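Lasso peptide isopeptidase AtxE2 (Asticcacaulis excentricus, PDB 5TXC) hydrolyses the isopeptide bond of the lasso peptides Astexin-2 and Astexin-3, recognising their threaded loop and converting them to linear peptides. Local coordinates at residues A[436-441]-A[466-471]; A[446-451]-A[524-529]; A[451-456]-A[652-657]. All blocks are in the same frame, centred on the assembly; numbering follows the deposited sequence.

Contact 1. Residues A[436-441]-A[466-471]; sequences VQYSSR and SFHSPR
Q437 and F467 run side by side on one face of a parallel strand pair, where the aliphatic CG of Q437 meets the edge of the phenyl ring at CD2, 3.8 Å away. F467 gets there with CG anti to its backbone N (chi1 169°), while the Q437 chain extends beyond its own CG, its amide plane inclined 51° to the ring. The polar end of Q437 belongs elsewhere: NE2 donates to the carbonyl of T524. V436 and S466 form the second bridge, their side chains on the other face.

Two nearly straight backbone bonds hold the register, F467 N to V436 O at 2.9 Å and Y438 N to F467 O at 3.2 Å. Beyond them the backbones draw apart, and water 1 spans the gap, donating to Y438 O at 2.6 Å and accepting from S469 N at 2.8 Å. The Y438 and H468 side chains lie side by side, Y438 with CG opposite its N (chi1 -161°) and CD2 4.0 Å from H468 CE1. Y438 stabilises the alkoxide intermediate and moves to point toward the isopeptide bond; this substrate-free packing is consistent with a position it leaves on binding.

Strand 431-437, helix 454-459 and strand 463-467 follow in the chain as a beta-alpha-beta unit, the strands parallel neighbours in the sheet. Helix 494-512 packs on F467, helix 528-538 touches Q437, and F416 of strand 414-421 stacks on H468.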
ATOM      1  N   VAL A 436     -14.700  -1.027   5.294  1.00 25.61           N
ATOM      2  CA  VAL A 436     -13.581  -0.652   4.437  1.00 21.64           C
ATOM      3  C   VAL A 436     -12.413  -1.551   4.801  1.00 24.29           C
ATOM      4  O   VAL A 436     -12.063  -1.656   5.977  1.00 24.50           O
ATOM      5  CB  VAL A 436     -13.212   0.825   4.631  1.00 19.72           C
ATOM      6  CG1 VAL A 436     -11.981   1.173   3.832  1.00 20.97           C
ATOM      7  CG2 VAL A 436     -14.371   1.711   4.280  1.00 18.56           C
ATOM      8  N   GLN A 437     -11.805  -2.200   3.807  1.00 25.52           N
ATOM      9  CA  GLN A 437     -10.700  -3.124   4.064  1.00 26.66           C
ATOM     10  C   GLN A 437      -9.355  -2.455   3.818  1.00 30.24           C
ATOM     11  O   GLN A 437      -9.157  -1.797   2.786  1.00 27.83           O
ATOM     12  CB  GLN A 437     -10.828  -4.388   3.218  1.00 26.31           C
ATOM     13  CG  GLN A 437     -12.046  -5.199   3.598  1.00 24.67           C
ATOM     14  CD  GLN A 437     -12.259  -6.394   2.707  1.00 29.01           C
ATOM     15  OE1 GLN A 437     -11.712  -7.461   2.949  1.00 28.76           O
ATOM     16  NE2 GLN A 437     -13.093  -6.226   1.681  1.00 30.73           N
ATOM     17  N   TYR A 438      -8.440  -2.632   4.772  1.00 28.96           N
ATOM     18  CA  TYR A 438      -7.103  -2.045   4.746  1.00 28.93           C
ATOM     19  C   TYR A 438      -6.080  -3.152   4.992  1.00 31.55           C
ATOM     20  O   TYR A 438      -6.162  -3.868   5.994  1.00 28.99           O
ATOM     21  CB  TYR A 438      -6.962  -0.932   5.819  1.00 29.54           C
ATOM     22  CG  TYR A 438      -5.814   0.020   5.574  1.00 30.06           C
ATOM     23  CD1 TYR A 438      -5.324   0.206   4.285  1.00 29.98           C
ATOM     24  CD2 TYR A 438      -5.207   0.724   6.622  1.00 29.30           C
ATOM     25  CE1 TYR A 438      -4.274   1.071   4.026  1.00 35.81           C
ATOM     26  CE2 TYR A 438      -4.131   1.596   6.379  1.00 32.83           C
ATOM     27  CZ  TYR A 438      -3.670   1.766   5.070  1.00 39.52           C
ATOM     28  OH  TYR A 438      -2.613   2.619   4.780  1.00 45.21           O
ATOM     29  N   SER A 439      -5.117  -3.294   4.086  1.00 30.90           N
ATOM     30  CA  SER A 439      -4.075  -4.297   4.233  1.00 31.66           C
ATOM     31  C   SER A 439      -2.789  -3.717   4.801  1.00 34.74           C
ATOM     32  O   SER A 439      -1.766  -4.409   4.816  1.00 34.45           O
ATOM     33  CB  SER A 439      -3.779  -4.960   2.885  1.00 30.15           C
ATOM     34  OG  SER A 439      -3.310  -3.990   1.966  1.00 30.18           O
ATOM     35  N   SER A 440      -2.815  -2.465   5.240  1.00 31.13           N
ATOM     36  CA  SER A 440      -1.684  -1.842   5.915  1.00 36.40           C
ATOM     37  C   SER A 440      -2.213  -1.196   7.197  1.00 35.88           C
ATOM     38  O   SER A 440      -3.308  -1.517   7.668  1.00 35.32           O
ATOM     39  CB  SER A 440      -0.983  -0.851   4.972  1.00 38.39           C
ATOM     40  OG  SER A 440       0.220  -0.378   5.557  1.00 37.83           O
ATOM     41  N   ARG A 441      -1.446  -0.258   7.767  1.00 35.12           N
ATOM     42  CA  ARG A 441      -1.751   0.375   9.052  1.00 35.28           C
ATOM     43  C   ARG A 441      -1.569   1.878   8.965  1.00 31.54           C
ATOM     44  O   ARG A 441      -0.929   2.402   8.052  1.00 32.44           O
ATOM     45  CB  ARG A 441      -0.855  -0.105  10.227  1.00 34.37           C
ATOM     46  CG  ARG A 441      -1.269  -1.396  10.887  1.00 39.14           C
ATOM     47  CD  ARG A 441      -0.584  -2.535  10.245  1.00 38.61           C
ATOM     48  NE  ARG A 441      -0.955  -3.821  10.817  1.00 40.22           N
ATOM     49  CZ  ARG A 441      -0.446  -4.281  11.953  1.00 35.44           C
ATOM     50  NH1 ARG A 441       0.415  -3.540  12.652  1.00 34.56           N
ATOM     51  NH2 ARG A 441      -0.791  -5.478  12.386  1.00 30.37           N
ATOM     52  N   SER A 466     -13.056  -0.307   9.883  1.00 22.58           N
ATOM     53  CA  SER A 466     -11.781  -0.390   9.180  1.00 24.16           C
ATOM     54  C   SER A 466     -11.213  -1.767   9.535  1.00 27.36           C
ATOM     55  O   SER A 466     -10.795  -2.018  10.667  1.00 26.61           O
ATOM     56  CB  SER A 466     -10.885   0.781   9.586  1.00 22.18           C
ATOM     57  OG  SER A 466      -9.660   0.806   8.890  1.00 23.54           O
ATOM     58  N   PHE A 467     -11.286  -2.690   8.589  1.00 23.39           N
ATOM     59  CA  PHE A 467     -11.124  -4.110   8.856  1.00 21.81           C
ATOM     60  C   PHE A 467      -9.727  -4.554   8.463  1.00 23.76           C
ATOM     61  O   PHE A 467      -9.317  -4.359   7.319  1.00 25.47           O
ATOM     62  CB  PHE A 467     -12.175  -4.912   8.072  1.00 21.31           C
ATOM     63  CG  PHE A 467     -11.940  -6.398   8.068  1.00 22.30           C
ATOM     64  CD1 PHE A 467     -12.144  -7.156   9.212  1.00 22.02           C
ATOM     65  CD2 PHE A 467     -11.529  -7.039   6.914  1.00 21.69           C
ATOM     66  CE1 PHE A 467     -11.937  -8.526   9.214  1.00 16.86           C
ATOM     67  CE2 PHE A 467     -11.310  -8.388   6.909  1.00 25.57           C
ATOM     68  CZ  PHE A 467     -11.527  -9.144   8.075  1.00 24.92           C
ATOM     69  N   HIS A 468      -9.033  -5.217   9.379  1.00 24.07           N
ATOM     70  CA  HIS A 468      -7.692  -5.745   9.123  1.00 22.87           C
ATOM     71  C   HIS A 468      -7.830  -7.247   9.153  1.00 22.13           C
ATOM     72  O   HIS A 468      -8.120  -7.819  10.206  1.00 21.21           O
ATOM     73  CB  HIS A 468      -6.703  -5.258  10.177  1.00 20.97           C
ATOM     74  CG  HIS A 468      -6.467  -3.782  10.127  1.00 30.98           C
ATOM     75  ND1 HIS A 468      -5.381  -3.221   9.486  1.00 29.30           N
ATOM     76  CD2 HIS A 468      -7.213  -2.742  10.585  1.00 31.21           C
ATOM     77  CE1 HIS A 468      -5.455  -1.902   9.573  1.00 31.53           C
ATOM     78  NE2 HIS A 468      -6.555  -1.585  10.235  1.00 32.14           N
ATOM     79  N   SER A 469      -7.693  -7.882   8.003  1.00 24.39           N
ATOM     80  CA  SER A 469      -7.918  -9.320   7.977  1.00 27.63           C
ATOM     81  C   SER A 469      -6.854 -10.009   8.826  1.00 26.95           C
ATOM     82  O   SER A 469      -5.678  -9.644   8.758  1.00 30.89           O
ATOM     83  CB  SER A 469      -7.929  -9.869   6.549  1.00 24.73           C
ATOM     84  OG  SER A 469      -6.755  -9.533   5.883  1.00 30.97           O
ATOM     85  N   PRO A 470      -7.235 -10.964   9.664  1.00 24.59           N
ATOM     86  CA  PRO A 470      -6.266 -11.629  10.536  1.00 25.74           C
ATOM     87  C   PRO A 470      -5.426 -12.645   9.775  1.00 28.82           C
ATOM     88  O   PRO A 470      -5.742 -13.049   8.659  1.00 34.78           O
ATOM     89  CB  PRO A 470      -7.157 -12.348  11.547  1.00 28.87           C
ATOM     90  CG  PRO A 470      -8.401 -12.682  10.737  1.00 25.85           C
ATOM     91  CD  PRO A 470      -8.599 -11.506   9.822  1.00 24.11           C
ATOM     92  N   ARG A 471      -4.381 -13.114  10.448  1.00 25.93           N
ATOM     93  CA  ARG A 471      -3.565 -14.196   9.919  1.00 28.71           C
ATOM     94  C   ARG A 471      -4.437 -15.386   9.553  1.00 29.83           C
ATOM     95  O   ARG A 471      -5.450 -15.659  10.200  1.00 33.53           O
ATOM     96  CB  ARG A 471      -2.548 -14.632  10.964  1.00 28.74           C
ATOM     97  CG  ARG A 471      -1.472 -13.621  11.212  1.00 29.86           C
ATOM     98  CD  ARG A 471      -0.428 -14.172  12.160  1.00 33.56           C
ATOM     99  NE  ARG A 471       0.150 -15.436  11.715  1.00 34.83           N
ATOM    100  CZ  ARG A 471       1.015 -16.136  12.443  1.00 41.15           C
ATOM    101  NH1 ARG A 471       1.373 -15.675  13.627  1.00 45.13           N
ATOM    102  NH2 ARG A 471       1.529 -17.279  11.992  1.00 38.73           N
TER
HETATM  103  O   HOH W   1      -6.802  -6.365   5.863  1.00 32.02           O

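Contact 2. Residues A[446-451]-A[524-529]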
ATOM      1  N   GLY A 446      -8.383   5.747   2.917  1.00 24.84           N
ATOM      2  CA  GLY A 446      -9.345   5.134   2.022  1.00 24.63           C
ATOM      3  C   GLY A 446      -9.251   3.623   1.950  1.00 25.81           C
ATOM      4  O   GLY A 446      -9.723   3.040   0.975  1.00 25.50           O
ATOM      5  N   GLY A 447      -8.663   2.967   2.960  1.00 23.96           N
ATOM      6  CA  GLY A 447      -8.438   1.536   2.812  1.00 20.20           C
ATOM      7  C   GLY A 447      -7.366   1.220   1.774  1.00 22.77           C
ATOM      8  O   GLY A 447      -6.645   2.095   1.310  1.00 24.88           O
ATOM      9  N   THR A 448      -7.337  -0.050   1.346  1.00 22.83           N
ATOM     10  CA  THR A 448      -6.196  -0.575   0.592  1.00 24.55           C
ATOM     11  C   THR A 448      -5.853   0.223  -0.670  1.00 33.18           C
ATOM     12  O   THR A 448      -4.672   0.417  -0.975  1.00 36.23           O
ATOM     13  CB  THR A 448      -6.409  -2.043   0.252  1.00 25.85           C
ATOM     14  OG1 THR A 448      -6.505  -2.784   1.476  1.00 30.69           O
ATOM     15  CG2 THR A 448      -5.253  -2.561  -0.573  1.00 20.87           C
ATOM     16  N   GLY A 449      -6.819   0.706  -1.419  1.00 28.90           N
ATOM     17  CA  GLY A 449      -6.292   1.423  -2.570  1.00 30.34           C
ATOM     18  C   GLY A 449      -6.470   2.923  -2.492  1.00 27.38           C
ATOM     19  O   GLY A 449      -6.488   3.598  -3.521  1.00 27.64           O
ATOM     20  N   ASP A 450      -6.661   3.438  -1.283  1.00 23.50           N
ATOM     21  CA  ASP A 450      -7.216   4.768  -1.056  1.00 25.85           C
ATOM     22  C   ASP A 450      -8.414   4.951  -1.967  1.00 27.24           C
ATOM     23  O   ASP A 450      -8.462   5.847  -2.817  1.00 24.01           O
ATOM     24  CB  ASP A 450      -6.211   5.885  -1.285  1.00 22.42           C
ATOM     25  CG  ASP A 450      -6.784   7.238  -0.899  1.00 29.42           C
ATOM     26  OD1 ASP A 450      -7.910   7.265  -0.355  1.00 24.91           O
ATOM     27  OD2 ASP A 450      -6.136   8.282  -1.163  1.00 35.48           O
ATOM     28  N   GLU A 451      -9.428   4.161  -1.700  1.00 26.01           N
ATOM     29  CA  GLU A 451     -10.545   3.988  -2.600  1.00 25.52           C
ATOM     30  C   GLU A 451     -11.866   4.179  -1.911  1.00 26.24           C
ATOM     31  O   GLU A 451     -12.837   4.511  -2.587  1.00 28.37           O
ATOM     32  CB  GLU A 451     -10.488   2.589  -3.230  1.00 27.73           C
ATOM     33  CG  GLU A 451     -11.557   2.279  -4.237  1.00 29.20           C
ATOM     34  CD  GLU A 451     -11.197   2.691  -5.648  1.00 31.39           C
ATOM     35  OE1 GLU A 451     -10.137   3.344  -5.846  1.00 26.59           O
ATOM     36  OE2 GLU A 451     -11.966   2.312  -6.558  1.00 25.35           O
ATOM     37  N   THR A 524     -17.070  -2.995   1.074  1.00 25.20           N
ATOM     38  CA  THR A 524     -16.235  -2.455   0.015  1.00 23.37           C
ATOM     39  C   THR A 524     -14.924  -3.205  -0.001  1.00 23.51           C
ATOM     40  O   THR A 524     -14.551  -3.852   0.982  1.00 18.90           O
ATOM     41  CB  THR A 524     -15.950  -0.979   0.199  1.00 22.39           C
ATOM     42  OG1 THR A 524     -15.070  -0.814   1.318  1.00 22.03           O
ATOM     43  CG2 THR A 524     -17.230  -0.243   0.486  1.00 23.61           C
ATOM     44  N   GLY A 525     -14.194  -3.056  -1.105  1.00 26.43           N
ATOM     45  CA  GLY A 525     -12.940  -3.774  -1.220  1.00 25.31           C
ATOM     46  C   GLY A 525     -12.132  -3.527  -2.469  1.00 25.15           C
ATOM     47  O   GLY A 525     -12.691  -3.282  -3.537  1.00 29.89           O
ATOM     48  N   LEU A 526     -10.807  -3.608  -2.343  1.00 28.42           N
ATOM     49  CA  LEU A 526      -9.891  -3.473  -3.467  1.00 27.98           C
ATOM     50  C   LEU A 526      -8.764  -4.484  -3.278  1.00 25.20           C
ATOM     51  O   LEU A 526      -8.380  -4.783  -2.142  1.00 24.65           O
ATOM     52  CB  LEU A 526      -9.367  -2.033  -3.547  1.00 20.86           C
ATOM     53  CG  LEU A 526      -8.326  -1.702  -4.619  1.00 28.05           C
ATOM     54  CD1 LEU A 526      -8.531  -0.299  -5.086  1.00 23.40           C
ATOM     55  CD2 LEU A 526      -6.890  -1.861  -4.094  1.00 22.27           C
ATOM     56  N   SER A 527      -8.230  -5.007  -4.389  1.00 22.34           N
ATOM     57  CA  SER A 527      -7.216  -6.080  -4.360  1.00 25.15           C
ATOM     58  C   SER A 527      -7.803  -7.281  -3.621  1.00 31.54           C
ATOM     59  O   SER A 527      -8.878  -7.776  -4.010  1.00 28.21           O
ATOM     60  CB  SER A 527      -5.908  -5.562  -3.740  1.00 27.80           C
ATOM     61  OG  SER A 527      -5.232  -4.625  -4.558  1.00 38.06           O
ATOM     62  N   ASP A 528      -7.156  -7.763  -2.555  1.00 28.91           N
ATOM     63  CA  ASP A 528      -7.655  -8.893  -1.790  1.00 32.65           C
ATOM     64  C   ASP A 528      -9.023  -8.593  -1.200  1.00 32.80           C
ATOM     65  O   ASP A 528      -9.856  -9.496  -1.043  1.00 33.50           O
ATOM     66  CB  ASP A 528      -6.675  -9.229  -0.668  1.00 31.12           C
ATOM     67  CG  ASP A 528      -6.761 -10.676  -0.251  1.00 38.78           C
ATOM     68  OD1 ASP A 528      -6.721 -11.538  -1.165  1.00 37.05           O
ATOM     69  OD2 ASP A 528      -6.902 -10.946   0.966  1.00 44.46           O
ATOM     70  N   GLY A 529      -9.252  -7.339  -0.815  1.00 28.64           N
ATOM     71  CA  GLY A 529     -10.568  -6.960  -0.340  1.00 28.34           C
ATOM     72  C   GLY A 529     -11.639  -7.133  -1.393  1.00 26.37           C
ATOM     73  O   GLY A 529     -12.796  -7.408  -1.066  1.00 31.88           O
TER
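With chi1 at 177° the L526 side chain extends away from its own backbone N, and its two methyls end against G449 in the turn at 447-450; T448 answers with CG2 opposite its own N, and E451 with a chain that bends at chi2 (88°). L526 immediately precedes the nucleophile S527 in a nucleophile elbow, G525-L526-S527-D528-G529, the sharp strand-to-helix turn of alpha/beta hydrolases. S527 has the positive phi expected there (58°), and its OG is hydrogen-bonded to H638.

No hydrogen bond crosses between the segments; the contact is van der Waals packing round L526. CD2 of L526 lies 3.7 Å from G449 CA and 3.9 Å from T448 CG2. The other methyl, CD1, is 3.8 Å from G449 CA and rests against the bent E451 chain, 4.0 Å from its CB, the two side chains crossing at about a right angle. A side chain at G449 could not fit, since a CB there would run into CD1 of L526. An alanine in place of L526 would lose both methyls and is likely to open a gap between the turn and the elbow, leaving G449 CA, T448 CG2 and the E451 chain without the leucine methyls they rest against.

The turn is a type I beta turn, closed by D450 N to G447 O at 2.9 Å. Polar ends are engaged elsewhere: E451 OE2 makes a salt bridge with K640, and T448 OG1 is hydrogen-bonded to the carbonyl of Q437, next to Y438. T448 CG2 also comes within 4.4 Å of S527 CB, on the nucleophile itself.

Contact 3. Residues A[451-456]-A[652-657]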
ATOM      1  N   GLU A 451      -9.428   4.161  -1.700  1.00 26.01           N
ATOM      2  CA  GLU A 451     -10.545   3.988  -2.600  1.00 25.52           C
ATOM      3  C   GLU A 451     -11.866   4.179  -1.911  1.00 26.24           C
ATOM      4  O   GLU A 451     -12.837   4.511  -2.587  1.00 28.37           O
ATOM      5  CB  GLU A 451     -10.488   2.589  -3.230  1.00 27.73           C
ATOM      6  CG  GLU A 451     -11.557   2.279  -4.237  1.00 29.20           C
ATOM      7  CD  GLU A 451     -11.197   2.691  -5.648  1.00 31.39           C
ATOM      8  OE1 GLU A 451     -10.137   3.344  -5.846  1.00 26.59           O
ATOM      9  OE2 GLU A 451     -11.966   2.312  -6.558  1.00 25.35           O
ATOM     10  N   ASN A 452     -11.930   4.036  -0.593  1.00 25.48           N
ATOM     11  CA  ASN A 452     -13.188   4.095   0.153  1.00 22.61           C
ATOM     12  C   ASN A 452     -13.057   5.056   1.332  1.00 23.72           C
ATOM     13  O   ASN A 452     -12.346   4.746   2.309  1.00 26.00           O
ATOM     14  CB  ASN A 452     -13.575   2.683   0.564  1.00 20.60           C
ATOM     15  CG  ASN A 452     -13.957   1.857  -0.633  1.00 27.11           C
ATOM     16  OD1 ASN A 452     -14.997   2.100  -1.240  1.00 31.82           O
ATOM     17  ND2 ASN A 452     -13.099   0.922  -1.026  1.00 24.37           N
ATOM     18  N   PRO A 453     -13.698   6.216   1.282  1.00 25.53           N
ATOM     19  CA  PRO A 453     -13.308   7.328   2.163  1.00 24.60           C
ATOM     20  C   PRO A 453     -13.749   7.168   3.618  1.00 24.67           C
ATOM     21  O   PRO A 453     -14.880   7.504   3.973  1.00 24.54           O
ATOM     22  CB  PRO A 453     -13.983   8.534   1.493  1.00 17.94           C
ATOM     23  CG  PRO A 453     -15.134   7.993   0.819  1.00 22.66           C
ATOM     24  CD  PRO A 453     -14.793   6.581   0.370  1.00 21.53           C
ATOM     25  N   ILE A 454     -12.848   6.710   4.492  1.00 25.49           N
ATOM     26  CA  ILE A 454     -13.281   6.289   5.823  1.00 22.16           C
ATOM     27  C   ILE A 454     -13.883   7.463   6.594  1.00 28.26           C
ATOM     28  O   ILE A 454     -15.006   7.372   7.107  1.00 26.29           O
ATOM     29  CB  ILE A 454     -12.119   5.636   6.593  1.00 24.99           C
ATOM     30  CG1 ILE A 454     -11.813   4.247   6.021  1.00 27.34           C
ATOM     31  CG2 ILE A 454     -12.462   5.532   8.073  1.00 25.56           C
ATOM     32  CD1 ILE A 454     -10.433   3.676   6.415  1.00 22.52           C
ATOM     33  N   LEU A 455     -13.134   8.588   6.707  1.00 23.14           N
ATOM     34  CA  LEU A 455     -13.607   9.687   7.544  1.00 25.91           C
ATOM     35  C   LEU A 455     -14.790  10.408   6.896  1.00 29.69           C
ATOM     36  O   LEU A 455     -15.762  10.719   7.600  1.00 27.35           O
ATOM     37  CB  LEU A 455     -12.476  10.681   7.893  1.00 23.82           C
ATOM     38  CG  LEU A 455     -11.295  10.125   8.718  1.00 26.60           C
ATOM     39  CD1 LEU A 455     -10.267  11.173   9.040  1.00 22.30           C
ATOM     40  CD2 LEU A 455     -11.748   9.496  10.034  1.00 24.63           C
ATOM     41  N   PRO A 456     -14.765  10.703   5.585  1.00 25.20           N
ATOM     42  CA  PRO A 456     -15.987  11.257   4.960  1.00 24.90           C
ATOM     43  C   PRO A 456     -17.227  10.398   5.168  1.00 25.47           C
ATOM     44  O   PRO A 456     -18.303  10.947   5.420  1.00 29.48           O
ATOM     45  CB  PRO A 456     -15.596  11.358   3.479  1.00 26.26           C
ATOM     46  CG  PRO A 456     -14.104  11.628   3.533  1.00 25.92           C
ATOM     47  CD  PRO A 456     -13.604  10.787   4.675  1.00 25.39           C
ATOM     48  N   ARG A 652     -19.164   8.984  -5.481  1.00 21.79           N
ATOM     49  CA  ARG A 652     -20.130   8.000  -5.946  1.00 25.55           C
ATOM     50  C   ARG A 652     -20.370   6.928  -4.889  1.00 27.21           C
ATOM     51  O   ARG A 652     -21.511   6.479  -4.687  1.00 27.77           O
ATOM     52  CB  ARG A 652     -19.643   7.400  -7.257  1.00 26.46           C
ATOM     53  CG  ARG A 652     -20.754   6.881  -8.156  1.00 32.21           C
ATOM     54  CD  ARG A 652     -20.217   6.321  -9.492  1.00 32.36           C
ATOM     55  NE  ARG A 652     -19.282   7.200 -10.212  1.00 31.29           N
ATOM     56  CZ  ARG A 652     -19.697   7.938 -11.221  1.00 30.20           C
ATOM     57  NH1 ARG A 652     -20.968   7.868 -11.548  1.00 42.90           N
ATOM     58  NH2 ARG A 652     -18.889   8.736 -11.885  1.00 34.84           N
ATOM     59  N   THR A 653     -19.312   6.538  -4.176  1.00 24.02           N
ATOM     60  CA  THR A 653     -19.426   5.496  -3.166  1.00 20.79           C
ATOM     61  C   THR A 653     -20.236   5.989  -1.978  1.00 22.07           C
ATOM     62  O   THR A 653     -21.059   5.250  -1.440  1.00 27.70           O
ATOM     63  CB  THR A 653     -18.022   5.027  -2.758  1.00 21.58           C
ATOM     64  OG1 THR A 653     -17.488   4.240  -3.823  1.00 24.38           O
ATOM     65  CG2 THR A 653     -18.033   4.193  -1.495  1.00 15.59           C
ATOM     66  N   ILE A 654     -20.035   7.240  -1.570  1.00 24.58           N
ATOM     67  CA  ILE A 654     -20.883   7.815  -0.536  1.00 25.59           C
ATOM     68  C   ILE A 654     -22.325   7.900  -1.019  1.00 25.46           C
ATOM     69  O   ILE A 654     -23.249   7.504  -0.306  1.00 28.51           O
ATOM     70  CB  ILE A 654     -20.347   9.185  -0.080  1.00 24.02           C
ATOM     71  CG1 ILE A 654     -19.084   8.975   0.756  1.00 20.18           C
ATOM     72  CG2 ILE A 654     -21.404   9.936   0.752  1.00 17.80           C
ATOM     73  CD1 ILE A 654     -18.287  10.191   0.984  1.00 18.21           C
ATOM     74  N   ASP A 655     -22.542   8.404  -2.239  1.00 27.32           N
ATOM     75  CA  ASP A 655     -23.904   8.460  -2.776  1.00 24.81           C
ATOM     76  C   ASP A 655     -24.528   7.069  -2.822  1.00 27.85           C
ATOM     77  O   ASP A 655     -25.707   6.898  -2.484  1.00 27.75           O
ATOM     78  CB  ASP A 655     -23.916   9.077  -4.175  1.00 25.05           C
ATOM     79  CG  ASP A 655     -23.576  10.543  -4.168  1.00 30.93           C
ATOM     80  OD1 ASP A 655     -23.574  11.147  -3.076  1.00 30.68           O
ATOM     81  OD2 ASP A 655     -23.281  11.088  -5.252  1.00 31.33           O
ATOM     82  N   TRP A 656     -23.753   6.072  -3.257  1.00 25.79           N
ATOM     83  CA  TRP A 656     -24.267   4.708  -3.384  1.00 25.57           C
ATOM     84  C   TRP A 656     -24.801   4.188  -2.057  1.00 26.86           C
ATOM     85  O   TRP A 656     -25.934   3.707  -1.978  1.00 29.83           O
ATOM     86  CB  TRP A 656     -23.167   3.802  -3.927  1.00 24.81           C
ATOM     87  CG  TRP A 656     -23.521   2.377  -4.220  1.00 25.91           C
ATOM     88  CD1 TRP A 656     -23.157   1.290  -3.496  1.00 23.67           C
ATOM     89  CD2 TRP A 656     -24.240   1.877  -5.362  1.00 29.38           C
ATOM     90  NE1 TRP A 656     -23.618   0.139  -4.098  1.00 24.12           N
ATOM     91  CE2 TRP A 656     -24.290   0.470  -5.240  1.00 24.07           C
ATOM     92  CE3 TRP A 656     -24.856   2.483  -6.470  1.00 27.16           C
ATOM     93  CZ2 TRP A 656     -24.921  -0.346  -6.182  1.00 25.57           C
ATOM     94  CZ3 TRP A 656     -25.488   1.669  -7.414  1.00 26.40           C
ATOM     95  CH2 TRP A 656     -25.513   0.272  -7.257  1.00 26.93           C
ATOM     96  N   PHE A 657     -23.986   4.253  -1.003  1.00 28.63           N
ATOM     97  CA  PHE A 657     -24.423   3.747   0.295  1.00 25.62           C
ATOM     98  C   PHE A 657     -25.482   4.632   0.938  1.00 23.53           C
ATOM     99  O   PHE A 657     -26.297   4.141   1.724  1.00 22.81           O
ATOM    100  CB  PHE A 657     -23.232   3.595   1.231  1.00 20.51           C
ATOM    101  CG  PHE A 657     -22.329   2.470   0.865  1.00 22.63           C
ATOM    102  CD1 PHE A 657     -22.808   1.168   0.828  1.00 23.10           C
ATOM    103  CD2 PHE A 657     -21.003   2.702   0.561  1.00 19.17           C
ATOM    104  CE1 PHE A 657     -21.982   0.110   0.486  1.00 23.20           C
ATOM    105  CE2 PHE A 657     -20.171   1.651   0.228  1.00 24.06           C
ATOM    106  CZ  PHE A 657     -20.650   0.355   0.189  1.00 20.38           C
TER
HETATM  107  O   HOH W   2     -15.067   3.051  -3.582  1.00 27.53           O
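I654 and T653 face N452, P453 and P456 where the start of helix 454-459 packs beside helix 643-662, a long helix late in the alpha/beta-hydrolase fold. P453 occupies the N-cap position and P456 lies in the first turn, and both rings are turned to the long helix.

The apolar contacts centre on the end of I654. Its CG1 is anti to the carbonyl carbon (chi1 -73°), and the extended second torsion (chi2 166°) brings CD1 against both prolines. That methyl lies 3.8 Å from P453 CG and 3.9 Å from P456 CB, with the I654 and P453 side chains crossing at a slant. L43 and P40, of helix 40-44 near the chain's N-terminal end, extend this patch: both touch P456, L43 also P453, and P40 also I654.

Polar contact runs through a solvent molecule, with no direct hydrogen bond between the segments. N452 and T653 meet at about a right angle, and the T653 methyl CG2 packs 3.7 Å from N452 OD1. The hydroxyl beside that methyl turns to water 2, which takes a bond from T653 OG1 at 2.7 Å. Water 2 thus bridges the segments, donating to E451 O at 2.8 Å and to N452 OD1 at a short 2.5 Å.

Along the chain the three contacts interlock: 436-441, 446-451 and 451-456 follow one another, then 466-471, 524-529 and 652-657 supply their partners in the same order. Contacts 1 and 2 have centres about 9 Å apart and reach the same mixed sheet through neighbouring strands 431-437 and 521-525; the Y438 ring also packs on G447. Contact 3 lies about 12 Å from contact 2, centre to centre, sharing E451 with it, and about 17 Å from contact 1, which it still touches where V436 packs on I454. The loop leaving strand 431-437 thus runs past Y438 and the nucleophile elbow before meeting helix 643-662.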